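Siderophore-interacting protein (Aeromonas hydrophila, PDB 6K2L) binds flavin-adenine dinucleotide and probably reduces the iron of ferric siderophores so that the metal can be released inside the cell. Local coordinates at residues D144-P149 with P247-G252; I79-T84 with D254-H259; K16-V21 with V115-L120. The protein carries 1 engineered substitution. All blocks are in the same frame, centred on the assembly; numbering follows the deposited sequence.

Contacts 1 and 2 both line the flavin-adenine dinucleotide site at the junction of the antiparallel barrel and the parallel sheet, their centres about 11 Å apart. Contact 1 supplies Y248 and W249, one under the isoalloxazine and the other under the adenine; contact 2 holds the pyrophosphate with R81 and E255 and the flavin ring with F83 and T84. They touch directly, P247 CB lying 3.2 Å from Y258 OH, and contact 1 is nested within the chain loop that contact 2 closes. Contact 3 stands apart on the barrel surface, its centre about 21 Å from that of contact 2 and 22 Å from that of contact 1, yet its strand 11-20 shares the barrel with strand 79-89.

Contact 1. Residues D144-P149 with P247-G252; sequences DLTALP and PYWRHG. With FAD (flavin-adenine dinucleotide), chain C.
W249 turns the N-H edge of its indole to D144, while Y248 turns a ring edge to T146 O; the flavin-adenine dinucleotide lies across both rings. The setting is the parallel sheet of the NAD-ferredoxin-like half of the protein, where D144-P149 runs from the end of strand 138-144 into helix 148-155 and P247-G252 follows strand 243-245. W249 NE1 donates to D144 OD2 on its syn side, somewhat out of the carboxylate plane, over 3.1 Å, a bent bond (144°) with the carboxylate and indole planes 47° apart. The same oxygen also accepts from E221 N, so two donors hold it. The other oxygen, OD1, takes the backbone N of T146 in an Asx turn. T146 stands across W249 at about a right angle: its CG2, beside the backbone N and anti to the carbonyl carbon, comes 3.4 Å from W249 NE1 and also meets FAD N6A. Y248 has one face under the dimethylbenzene part of the flavin, with FAD C7 3.4 Å above the ring plane and over its centre. Its hydroxyl is hydrogen-bonded to that of Y244. The adenine covers one face of the W249 indole, FAD C5A lying 3.8 Å above its plane and off toward the rim. Farther along, R250 O accepts a 2.8 Å hydrogen bond from the ribose hydroxyl FAD O2B.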
loop_
_atom_site.group_PDB
_atom_site.type_symbol
_atom_site.label_atom_id
_atom_site.label_comp_id
_atom_site.label_asym_id
_atom_site.label_seq_id
_atom_site.Cartn_x
_atom_site.Cartn_y
_atom_site.Cartn_z
ATOM N N ASP A 144 -17.978 -4.796 -8.946
ATOM C CA ASP A 144 -18.676 -5.929 -8.369
ATOM C C ASP A 144 -17.662 -6.682 -7.518
ATOM O O ASP A 144 -16.568 -6.167 -7.266
ATOM C CB ASP A 144 -19.334 -6.790 -9.466
ATOM C CG ASP A 144 -18.315 -7.378 -10.489
ATOM O OD1 ASP A 144 -17.135 -7.626 -10.140
ATOM O OD2 ASP A 144 -18.710 -7.625 -11.652
ATOM N N LEU A 145 -18.009 -7.906 -7.088
ATOM C CA LEU A 145 -17.077 -8.676 -6.263
ATOM C C LEU A 145 -15.728 -8.918 -6.943
ATOM O O LEU A 145 -14.717 -9.081 -6.245
ATOM C CB LEU A 145 -17.683 -10.027 -5.884
ATOM C CG LEU A 145 -18.625 -9.942 -4.692
ATOM C CD1 LEU A 145 -19.122 -11.320 -4.334
ATOM C CD2 LEU A 145 -17.941 -9.262 -3.521
ATOM N N THR A 146 -15.673 -8.985 -8.280
ATOM C CA THR A 146 -14.370 -9.171 -8.908
ATOM C C THR A 146 -13.491 -7.932 -8.796
ATOM O O THR A 146 -12.262 -8.053 -8.877
ATOM C CB THR A 146 -14.525 -9.548 -10.372
ATOM O OG1 THR A 146 -15.065 -8.443 -11.091
ATOM C CG2 THR A 146 -15.446 -10.711 -10.516
ATOM N N ALA A 147 -14.091 -6.763 -8.570
ATOM C CA ALA A 147 -13.395 -5.501 -8.414
ATOM C C ALA A 147 -13.283 -5.077 -6.956
ATOM O O ALA A 147 -12.588 -4.110 -6.656
ATOM C CB ALA A 147 -14.112 -4.404 -9.215
ATOM N N LEU A 148 -13.948 -5.772 -6.043
ATOM C CA LEU A 148 -13.861 -5.401 -4.633
ATOM C C LEU A 148 -12.459 -5.562 -4.043
ATOM O O LEU A 148 -12.100 -4.776 -3.152
ATOM C CB LEU A 148 -14.891 -6.207 -3.832
ATOM C CG LEU A 148 -15.055 -5.805 -2.373
ATOM C CD1 LEU A 148 -15.194 -4.298 -2.320
ATOM C CD2 LEU A 148 -16.223 -6.518 -1.666
ATOM N N PRO A 149 -11.645 -6.538 -4.430
ATOM C CA PRO A 149 -10.291 -6.567 -3.849
ATOM C C PRO A 149 -9.435 -5.369 -4.242
ATOM O O PRO A 149 -8.750 -4.806 -3.375
ATOM C CB PRO A 149 -9.741 -7.907 -4.349
ATOM C CG PRO A 149 -11.006 -8.743 -4.544
ATOM C CD PRO A 149 -11.981 -7.799 -5.111
ATOM N N PRO A 247 -13.231 -3.768 -18.091
ATOM C CA PRO A 247 -14.202 -4.814 -17.720
ATOM C C PRO A 247 -13.450 -6.056 -17.267
ATOM O O PRO A 247 -12.586 -6.571 -17.978
ATOM C CB PRO A 247 -14.997 -5.052 -19.011
ATOM C CG PRO A 247 -14.462 -4.011 -20.026
ATOM C CD PRO A 247 -13.108 -3.612 -19.553
ATOM N N TYR A 248 -13.737 -6.497 -16.039
ATOM C CA TYR A 248 -12.992 -7.614 -15.472
ATOM C C TYR A 248 -13.471 -8.945 -16.036
ATOM O O TYR A 248 -12.683 -9.892 -16.108
ATOM C CB TYR A 248 -13.101 -7.609 -13.948
ATOM C CG TYR A 248 -12.142 -6.644 -13.254
ATOM C CD1 TYR A 248 -11.521 -5.627 -13.956
ATOM C CD2 TYR A 248 -11.879 -6.745 -11.896
ATOM C CE1 TYR A 248 -10.659 -4.765 -13.332
ATOM C CE2 TYR A 248 -11.011 -5.887 -11.268
ATOM C CZ TYR A 248 -10.401 -4.901 -11.983
ATOM O OH TYR A 248 -9.514 -4.034 -11.371
ATOM N N TRP A 249 -14.734 -9.028 -16.447
ATOM C CA TRP A 249 -15.316 -10.226 -17.051
ATOM C C TRP A 249 -16.647 -9.854 -17.695
ATOM O O TRP A 249 -17.092 -8.702 -17.645
ATOM C CB TRP A 249 -15.530 -11.340 -16.029
ATOM C CG TRP A 249 -16.528 -11.009 -14.945
ATOM C CD1 TRP A 249 -16.393 -10.065 -13.963
ATOM C CD2 TRP A 249 -17.808 -11.626 -14.728
ATOM N NE1 TRP A 249 -17.505 -10.063 -13.147
ATOM C CE2 TRP A 249 -18.383 -11.011 -13.592
ATOM C CE3 TRP A 249 -18.520 -12.643 -15.375
ATOM C CZ2 TRP A 249 -19.639 -11.376 -13.099
ATOM C CZ3 TRP A 249 -19.770 -13.001 -14.887
ATOM C CH2 TRP A 249 -20.316 -12.372 -13.757
ATOM N N ARG A 250 -17.288 -10.845 -18.302
ATOM C CA ARG A 250 -18.543 -10.627 -19.009
ATOM C C ARG A 250 -19.454 -11.808 -18.723
ATOM O O ARG A 250 -19.079 -12.953 -18.988
ATOM C CB ARG A 250 -18.312 -10.466 -20.505
ATOM C CG ARG A 250 -19.577 -10.114 -21.249
ATOM C CD ARG A 250 -19.265 -9.563 -22.620
ATOM N NE ARG A 250 -20.465 -9.238 -23.393
ATOM C CZ ARG A 250 -20.449 -8.886 -24.680
ATOM N NH1 ARG A 250 -19.294 -8.819 -25.342
ATOM N NH2 ARG A 250 -21.585 -8.607 -25.311
ATOM N N HIS A 251 -20.621 -11.518 -18.147
ATOM C CA HIS A 251 -21.632 -12.523 -17.839
ATOM C C HIS A 251 -21.855 -13.473 -19.014
ATOM O O HIS A 251 -22.182 -13.037 -20.125
ATOM C CB HIS A 251 -22.929 -11.808 -17.470
ATOM C CG HIS A 251 -24.004 -12.713 -16.957
ATOM N ND1 HIS A 251 -23.738 -13.930 -16.367
ATOM C CD2 HIS A 251 -25.349 -12.559 -16.919
ATOM C CE1 HIS A 251 -24.873 -14.495 -15.999
ATOM N NE2 HIS A 251 -25.866 -13.681 -16.317
ATOM N N GLY A 252 -21.640 -14.771 -18.763
ATOM C CA GLY A 252 -21.873 -15.813 -19.746
ATOM C C GLY A 252 -20.714 -16.121 -20.677
ATOM O O GLY A 252 -20.872 -16.941 -21.589
HETATM P PA FAD C . -13.935 -18.417 -16.540
HETATM O O1A FAD C . -13.348 -19.735 -16.934
HETATM O O2A FAD C . -13.245 -17.175 -17.121
HETATM O O5B FAD C . -15.489 -18.217 -16.960
HETATM C C5B FAD C . -16.479 -19.238 -16.715
HETATM C C4B FAD C . -17.884 -18.672 -16.670
HETATM O O4B FAD C . -18.134 -18.062 -15.384
HETATM C C3B FAD C . -18.246 -17.609 -17.705
HETATM O O3B FAD C . -19.609 -17.755 -18.099
HETATM C C2B FAD C . -18.000 -16.298 -16.945
HETATM O O2B FAD C . -18.783 -15.190 -17.383
HETATM C C1B FAD C . -18.417 -16.679 -15.529
HETATM N N9A FAD C . -17.658 -15.993 -14.512
HETATM C C8A FAD C . -16.311 -15.734 -14.525
HETATM N N7A FAD C . -15.874 -15.125 -13.447
HETATM C C5A FAD C . -17.014 -14.986 -12.668
HETATM C C6A FAD C . -17.229 -14.422 -11.398
HETATM N N6A FAD C . -16.254 -13.903 -10.649
HETATM N N1A FAD C . -18.496 -14.434 -10.909
HETATM C C2A FAD C . -19.467 -14.969 -11.655
HETATM N N3A FAD C . -19.378 -15.541 -12.863
HETATM C C4A FAD C . -18.120 -15.521 -13.312
HETATM N N1 FAD C . -11.627 -11.732 -10.353
HETATM C C2 FAD C . -11.560 -12.058 -9.028
HETATM O O2 FAD C . -12.282 -12.925 -8.532
HETATM N N3 FAD C . -10.669 -11.396 -8.198
HETATM C C4 FAD C . -9.800 -10.399 -8.572
HETATM O O4 FAD C . -9.048 -9.890 -7.741
HETATM C C4X FAD C . -9.866 -10.068 -9.985
HETATM N N5 FAD C . -9.054 -9.121 -10.443
HETATM C C5X FAD C . -9.126 -8.805 -11.777
HETATM C C6 FAD C . -8.302 -7.800 -12.266
HETATM C C7 FAD C . -8.349 -7.420 -13.605
HETATM C C7M FAD C . -7.418 -6.341 -14.097
HETATM C C8 FAD C . -9.222 -8.088 -14.485
HETATM C C8M FAD C . -9.272 -7.740 -15.952
HETATM C C9 FAD C . -10.037 -9.106 -13.999
HETATM C C9A FAD C . -10.004 -9.462 -12.657
HETATM N N10 FAD C . -10.851 -10.462 -12.137
HETATM C C10 FAD C . -10.817 -10.784 -10.795
HETATM C "C1'" FAD C . -11.814 -11.154 -13.014
HETATM C "C2'" FAD C . -11.465 -12.614 -13.310
HETATM O "O2'" FAD C . -10.343 -12.721 -14.191
HETATM C "C3'" FAD C . -12.687 -13.282 -13.946
HETATM O "O3'" FAD C . -13.674 -13.469 -12.934
HETATM C "C4'" FAD C . -12.402 -14.623 -14.620
HETATM O "O4'" FAD C . -13.397 -14.849 -15.622
HETATM C "C5'" FAD C . -12.365 -15.752 -13.613
HETATM O "O5'" FAD C . -11.925 -16.956 -14.268
HETATM P P FAD C . -12.638 -18.341 -14.012
HETATM O O1P FAD C . -11.677 -19.408 -14.551
HETATM O O2P FAD C . -13.040 -18.512 -12.617
HETATM O O3P FAD C . -13.927 -18.272 -14.956
#

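Contact 2. Residues I79-T84 with D254-H259; sequences IMRTFT and DEEAYH. With FAD (flavin-adenine dinucleotide), chain C.
R81 reaches E256 and E255 through a chain folded at chi2 (-70°), which swings the guanidinium out from the strand toward the start of helix 255-266. There NH1 donates to E256 OE2 over 3.3 Å, nearly straight at 167°; the acceptor lies in the guanidinium plane, but the nitrogen stands above the plane of the carboxylate. A weak bond from NH2 to E256 OE1 completes the salt bridge. E256 is bent at chi2 as well, bringing its carboxylate back to R81 and, through OE2, to I79 CG2. E255 approaches differently: its CB sits over one face of the guanidinium, toward its rim, 3.4 Å above the plane. R81 also serves the cofactor and the strand: NE donates to FAD O1P, NH2 donates to FAD O1A over 2.9 Å, and NH1 donates to M80 O. The pyrophosphate of FAD is thus held between strand 79-89 of the antiparallel barrel and the N-terminus of helix 255-266. D254 is the N-cap, its OD1 accepting from A257 N, and E255 N donates to FAD O2A over 3.0 Å, where the helix end would favour the negative charge. The E255 carboxylate turns away from R81 to H259 ND1 and to R262. Along the strand, FAD C10 lies over one face of the F83 ring, which is inclined to the flavin, and T84 OG1 is hydrogen-bonded to FAD N5 at 2.8 Å.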
loop_
_atom_site.group_PDB
_atom_site.type_symbol
_atom_site.label_atom_id
_atom_site.label_comp_id
_atom_site.label_asym_id
_atom_site.label_seq_id
_atom_site.Cartn_x
_atom_site.Cartn_y
_atom_site.Cartn_z
ATOM N N ILE A 79 -2.973 -22.058 -18.742
ATOM C CA ILE A 79 -4.110 -21.155 -18.869
ATOM C C ILE A 79 -3.868 -19.957 -17.965
ATOM O O ILE A 79 -3.315 -20.091 -16.865
ATOM C CB ILE A 79 -5.422 -21.873 -18.509
ATOM C CG1 ILE A 79 -5.559 -23.152 -19.338
ATOM C CG2 ILE A 79 -6.623 -20.972 -18.738
ATOM C CD1 ILE A 79 -6.552 -24.111 -18.740
ATOM N N MET A 80 -4.225 -18.769 -18.437
ATOM C CA MET A 80 -3.955 -17.550 -17.693
ATOM C C MET A 80 -5.264 -16.908 -17.271
ATOM O O MET A 80 -6.244 -16.919 -18.027
ATOM C CB MET A 80 -3.144 -16.585 -18.532
ATOM C CG MET A 80 -2.038 -17.300 -19.264
ATOM S SD MET A 80 -0.516 -17.117 -18.342
ATOM C CE MET A 80 -0.105 -15.468 -18.923
ATOM N N ARG A 81 -5.283 -16.388 -16.043
ATOM C CA ARG A 81 -6.369 -15.524 -15.601
ATOM C C ARG A 81 -5.769 -14.288 -14.961
ATOM O O ARG A 81 -4.707 -14.356 -14.347
ATOM C CB ARG A 81 -7.298 -16.216 -14.590
ATOM C CG ARG A 81 -8.063 -17.421 -15.148
ATOM C CD ARG A 81 -9.096 -16.994 -16.126
ATOM N NE ARG A 81 -9.980 -18.068 -16.578
ATOM C CZ ARG A 81 -9.795 -18.766 -17.703
ATOM N NH1 ARG A 81 -8.737 -18.525 -18.452
ATOM N NH2 ARG A 81 -10.678 -19.681 -18.089
ATOM N N THR A 82 -6.476 -13.164 -15.062
ATOM C CA THR A 82 -6.044 -11.925 -14.431
ATOM C C THR A 82 -6.662 -11.781 -13.046
ATOM O O THR A 82 -7.864 -11.989 -12.874
ATOM C CB THR A 82 -6.417 -10.724 -15.285
ATOM O OG1 THR A 82 -5.852 -10.903 -16.584
ATOM C CG2 THR A 82 -5.833 -9.440 -14.659
ATOM N N PHE A 83 -5.843 -11.417 -12.062
ATOM C CA PHE A 83 -6.326 -11.231 -10.698
ATOM C C PHE A 83 -5.590 -10.061 -10.073
ATOM O O PHE A 83 -4.617 -9.547 -10.613
ATOM C CB PHE A 83 -6.166 -12.505 -9.839
ATOM C CG PHE A 83 -7.275 -13.498 -10.060
ATOM C CD1 PHE A 83 -7.257 -14.326 -11.167
ATOM C CD2 PHE A 83 -8.344 -13.563 -9.193
ATOM C CE1 PHE A 83 -8.256 -15.189 -11.399
ATOM C CE2 PHE A 83 -9.366 -14.413 -9.432
ATOM C CZ PHE A 83 -9.323 -15.239 -10.541
ATOM N N THR A 84 -6.091 -9.629 -8.937
ATOM C CA THR A 84 -5.580 -8.482 -8.221
ATOM C C THR A 84 -4.760 -8.990 -7.048
ATOM O O THR A 84 -5.181 -9.929 -6.364
ATOM C CB THR A 84 -6.756 -7.650 -7.724
ATOM O OG1 THR A 84 -7.559 -7.293 -8.854
ATOM C CG2 THR A 84 -6.296 -6.383 -6.926
ATOM N N ASP A 254 -16.549 -17.150 -20.873
ATOM C CA ASP A 254 -15.292 -17.439 -20.218
ATOM C C ASP A 254 -14.202 -16.493 -20.747
ATOM O O ASP A 254 -14.386 -15.765 -21.740
ATOM C CB ASP A 254 -14.923 -18.910 -20.414
ATOM C CG ASP A 254 -15.094 -19.371 -21.865
ATOM O OD1 ASP A 254 -14.416 -18.828 -22.761
ATOM O OD2 ASP A 254 -15.914 -20.285 -22.113
ATOM N N GLU A 255 -13.064 -16.484 -20.039
ATOM C CA GLU A 255 -11.947 -15.629 -20.418
ATOM C C GLU A 255 -11.456 -15.915 -21.839
ATOM O O GLU A 255 -10.949 -15.010 -22.522
ATOM C CB GLU A 255 -10.812 -15.816 -19.414
ATOM C CG GLU A 255 -9.484 -15.209 -19.858
ATOM C CD GLU A 255 -9.532 -13.679 -19.916
ATOM O OE1 GLU A 255 -10.309 -13.077 -19.125
ATOM O OE2 GLU A 255 -8.788 -13.087 -20.742
ATOM N N GLU A 256 -11.588 -17.169 -22.298
ATOM C CA GLU A 256 -11.101 -17.523 -23.627
ATOM C C GLU A 256 -11.925 -16.840 -24.703
ATOM O O GLU A 256 -11.377 -16.343 -25.692
ATOM C CB GLU A 256 -11.121 -19.041 -23.816
ATOM C CG GLU A 256 -9.839 -19.755 -23.396
ATOM C CD GLU A 256 -9.862 -20.178 -21.939
ATOM O OE1 GLU A 256 -10.969 -20.495 -21.442
ATOM O OE2 GLU A 256 -8.781 -20.168 -21.294
ATOM N N ALA A 257 -13.235 -16.790 -24.518
ATOM C CA ALA A 257 -14.092 -16.094 -25.461
ATOM C C ALA A 257 -13.994 -14.584 -25.314
ATOM O O ALA A 257 -14.262 -13.853 -26.281
ATOM C CB ALA A 257 -15.550 -16.542 -25.282
ATOM N N TYR A 258 -13.609 -14.098 -24.133
ATOM C CA TYR A 258 -13.710 -12.676 -23.858
ATOM C C TYR A 258 -12.412 -11.906 -24.033
ATOM O O TYR A 258 -12.455 -10.675 -24.009
ATOM C CB TYR A 258 -14.212 -12.448 -22.430
ATOM C CG TYR A 258 -14.563 -11.007 -22.149
ATOM C CD1 TYR A 258 -15.461 -10.329 -22.955
ATOM C CD2 TYR A 258 -13.964 -10.311 -21.104
ATOM C CE1 TYR A 258 -15.778 -9.007 -22.719
ATOM C CE2 TYR A 258 -14.286 -8.988 -20.852
ATOM C CZ TYR A 258 -15.191 -8.341 -21.670
ATOM O OH TYR A 258 -15.538 -7.028 -21.453
ATOM N N HIS A 259 -11.261 -12.578 -24.135
ATOM C CA HIS A 259 -9.995 -11.867 -24.024
ATOM C C HIS A 259 -9.911 -10.726 -25.038
ATOM O O HIS A 259 -9.638 -9.565 -24.682
ATOM C CB HIS A 259 -8.846 -12.867 -24.179
ATOM C CG HIS A 259 -7.480 -12.248 -24.208
ATOM N ND1 HIS A 259 -6.841 -11.805 -23.068
ATOM C CD2 HIS A 259 -6.631 -11.998 -25.236
ATOM C CE1 HIS A 259 -5.658 -11.307 -23.391
ATOM N NE2 HIS A 259 -5.506 -11.412 -24.701
HETATM P PA FAD C . -13.935 -18.417 -16.540
HETATM O O1A FAD C . -13.348 -19.735 -16.934
HETATM O O2A FAD C . -13.245 -17.175 -17.121
HETATM O O5B FAD C . -15.489 -18.217 -16.960
HETATM C C5B FAD C . -16.479 -19.238 -16.715
HETATM C C4B FAD C . -17.884 -18.672 -16.670
HETATM O O4B FAD C . -18.134 -18.062 -15.384
HETATM C C3B FAD C . -18.246 -17.609 -17.705
HETATM O O3B FAD C . -19.609 -17.755 -18.099
HETATM C C2B FAD C . -18.000 -16.298 -16.945
HETATM O O2B FAD C . -18.783 -15.190 -17.383
HETATM C C1B FAD C . -18.417 -16.679 -15.529
HETATM N N9A FAD C . -17.658 -15.993 -14.512
HETATM C C8A FAD C . -16.311 -15.734 -14.525
HETATM N N7A FAD C . -15.874 -15.125 -13.447
HETATM C C5A FAD C . -17.014 -14.986 -12.668
HETATM C C6A FAD C . -17.229 -14.422 -11.398
HETATM N N6A FAD C . -16.254 -13.903 -10.649
HETATM N N1A FAD C . -18.496 -14.434 -10.909
HETATM C C2A FAD C . -19.467 -14.969 -11.655
HETATM N N3A FAD C . -19.378 -15.541 -12.863
HETATM C C4A FAD C . -18.120 -15.521 -13.312
HETATM N N1 FAD C . -11.627 -11.732 -10.353
HETATM C C2 FAD C . -11.560 -12.058 -9.028
HETATM O O2 FAD C . -12.282 -12.925 -8.532
HETATM N N3 FAD C . -10.669 -11.396 -8.198
HETATM C C4 FAD C . -9.800 -10.399 -8.572
HETATM O O4 FAD C . -9.048 -9.890 -7.741
HETATM C C4X FAD C . -9.866 -10.068 -9.985
HETATM N N5 FAD C . -9.054 -9.121 -10.443
HETATM C C5X FAD C . -9.126 -8.805 -11.777
HETATM C C6 FAD C . -8.302 -7.800 -12.266
HETATM C C7 FAD C . -8.349 -7.420 -13.605
HETATM C C7M FAD C . -7.418 -6.341 -14.097
HETATM C C8 FAD C . -9.222 -8.088 -14.485
HETATM C C8M FAD C . -9.272 -7.740 -15.952
HETATM C C9 FAD C . -10.037 -9.106 -13.999
HETATM C C9A FAD C . -10.004 -9.462 -12.657
HETATM N N10 FAD C . -10.851 -10.462 -12.137
HETATM C C10 FAD C . -10.817 -10.784 -10.795
HETATM C "C1'" FAD C . -11.814 -11.154 -13.014
HETATM C "C2'" FAD C . -11.465 -12.614 -13.310
HETATM O "O2'" FAD C . -10.343 -12.721 -14.191
HETATM C "C3'" FAD C . -12.687 -13.282 -13.946
HETATM O "O3'" FAD C . -13.674 -13.469 -12.934
HETATM C "C4'" FAD C . -12.402 -14.623 -14.620
HETATM O "O4'" FAD C . -13.397 -14.849 -15.622
HETATM C "C5'" FAD C . -12.365 -15.752 -13.613
HETATM O "O5'" FAD C . -11.925 -16.956 -14.268
HETATM P P FAD C . -12.638 -18.341 -14.012
HETATM O O1P FAD C . -11.677 -19.408 -14.551
HETATM O O2P FAD C . -13.040 -18.512 -12.617
HETATM O O3P FAD C . -13.927 -18.272 -14.956
HETATM O O HOH W 1 -9.015 -13.455 -16.601
#

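Contact 3. Residues K16-V21 with V115-L120; sequences KHIQDV and VKPGDL
I18 is the side chain that joins the two segments, resting against V115 and P117. Its CG1 is anti to the carbonyl carbon (chi1 -54°), and from there the branches divide the work. CG1 and CG2 both meet V115 CG1, each at 3.8 Å, the two residues reaching toward each other tip to tip. CD1 goes on to P117, crossing the proline at about a right angle and lying 3.4 Å from P117 CD. V115 is buried and also packs on V15, so this end of the contact is the compact one. K16-V21 lies on the later part of strand 11-20 of the antiparallel barrel, with a classic beta bulge where K16 and H17 face C29, and V115-L120 is the loop that leads from helix 107-114 into strand 120-123 of the same barrel. Within the latter, K116 to D119 form a type II beta turn, closed by a 3.1 Å hydrogen bond from D119 N to K116 O. D119 OD2 in turn accepts from K116 N at 2.8 Å. G118 takes the positive phi the turn requires. Toward solvent the contact thins: P117 CB merely rests 3.7 Å from K16 O, and the K16 and K116 side chains leave their backbones pointing away from the opposite segment.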
loop_
_atom_site.group_PDB
_atom_site.type_symbol
_atom_site.label_atom_id
_atom_site.label_comp_id
_atom_site.label_asym_id
_atom_site.label_seq_id
_atom_site.Cartn_x
_atom_site.Cartn_y
_atom_site.Cartn_z
ATOM N N LYS A 16 -0.717 -20.884 1.987
ATOM C CA LYS A 16 -0.477 -20.929 3.418
ATOM C C LYS A 16 -1.780 -21.112 4.184
ATOM O O LYS A 16 -1.890 -22.022 5.009
ATOM C CB LYS A 16 0.227 -19.642 3.863
ATOM C CG LYS A 16 0.943 -19.717 5.182
ATOM C CD LYS A 16 1.931 -18.582 5.297
ATOM C CE LYS A 16 1.637 -17.716 6.498
ATOM N NZ LYS A 16 2.470 -18.090 7.677
ATOM N N HIS A 17 -2.775 -20.267 3.916
ATOM C CA HIS A 17 -4.073 -20.381 4.565
ATOM C C HIS A 17 -5.134 -19.657 3.751
ATOM O O HIS A 17 -4.839 -18.797 2.920
ATOM C CB HIS A 17 -4.060 -19.820 5.983
ATOM C CG HIS A 17 -3.554 -18.414 6.073
ATOM N ND1 HIS A 17 -4.337 -17.320 5.763
ATOM C CD2 HIS A 17 -2.345 -17.923 6.443
ATOM C CE1 HIS A 17 -3.635 -16.216 5.953
ATOM N NE2 HIS A 17 -2.422 -16.553 6.359
ATOM N N ILE A 18 -6.378 -20.007 4.041
ATOM C CA ILE A 18 -7.556 -19.611 3.295
ATOM C C ILE A 18 -8.533 -19.010 4.287
ATOM O O ILE A 18 -8.531 -19.358 5.469
ATOM C CB ILE A 18 -8.177 -20.822 2.565
ATOM C CG1 ILE A 18 -7.123 -21.515 1.714
ATOM C CG2 ILE A 18 -9.330 -20.418 1.704
ATOM C CD1 ILE A 18 -6.858 -22.927 2.137
ATOM N N GLN A 19 -9.373 -18.106 3.806
ATOM C CA GLN A 19 -10.252 -17.371 4.700
ATOM C C GLN A 19 -11.432 -16.842 3.894
ATOM O O GLN A 19 -11.254 -16.325 2.792
ATOM C CB GLN A 19 -9.484 -16.228 5.372
ATOM C CG GLN A 19 -10.378 -15.145 5.906
ATOM C CD GLN A 19 -9.622 -14.132 6.736
ATOM O OE1 GLN A 19 -8.530 -13.691 6.353
ATOM N NE2 GLN A 19 -10.198 -13.754 7.885
ATOM N N ASP A 20 -12.627 -16.972 4.428
ATOM C CA ASP A 20 -13.804 -16.454 3.734
ATOM C C ASP A 20 -14.199 -15.135 4.393
ATOM O O ASP A 20 -14.817 -15.122 5.457
ATOM C CB ASP A 20 -14.929 -17.481 3.755
ATOM C CG ASP A 20 -14.793 -18.518 2.636
ATOM O OD1 ASP A 20 -13.745 -18.521 1.942
ATOM O OD2 ASP A 20 -15.735 -19.334 2.458
ATOM N N VAL A 21 -13.820 -14.015 3.760
ATOM C CA VAL A 21 -14.149 -12.709 4.328
ATOM C C VAL A 21 -15.633 -12.447 4.181
ATOM O O VAL A 21 -16.221 -11.668 4.934
ATOM C CB VAL A 21 -13.320 -11.583 3.685
ATOM C CG1 VAL A 21 -11.863 -11.981 3.577
ATOM C CG2 VAL A 21 -13.889 -11.263 2.355
ATOM N N VAL A 115 -9.485 -25.195 -3.050
ATOM C CA VAL A 115 -8.200 -24.792 -2.493
ATOM C C VAL A 115 -7.999 -25.396 -1.112
ATOM O O VAL A 115 -8.909 -25.421 -0.277
ATOM C CB VAL A 115 -8.081 -23.254 -2.474
ATOM C CG1 VAL A 115 -9.007 -22.611 -1.423
ATOM C CG2 VAL A 115 -6.630 -22.847 -2.225
ATOM N N LYS A 116 -6.802 -25.909 -0.885
ATOM C CA LYS A 116 -6.339 -26.422 0.393
ATOM C C LYS A 116 -5.008 -25.765 0.699
ATOM O O LYS A 116 -4.291 -25.348 -0.216
ATOM C CB LYS A 116 -6.154 -27.945 0.351
ATOM C CG LYS A 116 -7.068 -28.711 1.265
ATOM C CD LYS A 116 -8.538 -28.507 0.894
ATOM C CE LYS A 116 -9.380 -29.732 1.315
ATOM N NZ LYS A 116 -10.848 -29.431 1.555
ATOM N N PRO A 117 -4.639 -25.652 1.962
ATOM C CA PRO A 117 -3.252 -25.289 2.259
ATOM C C PRO A 117 -2.335 -26.329 1.635
ATOM O O PRO A 117 -2.632 -27.525 1.647
ATOM C CB PRO A 117 -3.193 -25.297 3.791
ATOM C CG PRO A 117 -4.652 -25.135 4.221
ATOM C CD PRO A 117 -5.436 -25.878 3.173
ATOM N N GLY A 118 -1.250 -25.867 1.019
ATOM C CA GLY A 118 -0.357 -26.752 0.298
ATOM C C GLY A 118 -0.576 -26.817 -1.205
ATOM O O GLY A 118 0.285 -27.357 -1.913
ATOM N N ASP A 119 -1.690 -26.284 -1.710
ATOM C CA ASP A 119 -1.886 -26.147 -3.147
ATOM C C ASP A 119 -0.889 -25.158 -3.744
ATOM O O ASP A 119 -0.456 -24.202 -3.095
ATOM C CB ASP A 119 -3.305 -25.657 -3.454
ATOM C CG ASP A 119 -4.333 -26.762 -3.410
ATOM O OD1 ASP A 119 -3.940 -27.954 -3.424
ATOM O OD2 ASP A 119 -5.544 -26.429 -3.347
ATOM N N LEU A 120 -0.562 -25.375 -5.008
ATOM C CA LEU A 120 0.356 -24.540 -5.761
ATOM C C LEU A 120 -0.394 -23.579 -6.663
ATOM O O LEU A 120 -1.474 -23.895 -7.168
ATOM C CB LEU A 120 1.257 -25.400 -6.634
ATOM C CG LEU A 120 2.171 -26.366 -5.920
ATOM C CD1 LEU A 120 2.950 -27.145 -7.000
ATOM C CD2 LEU A 120 3.082 -25.565 -5.009
#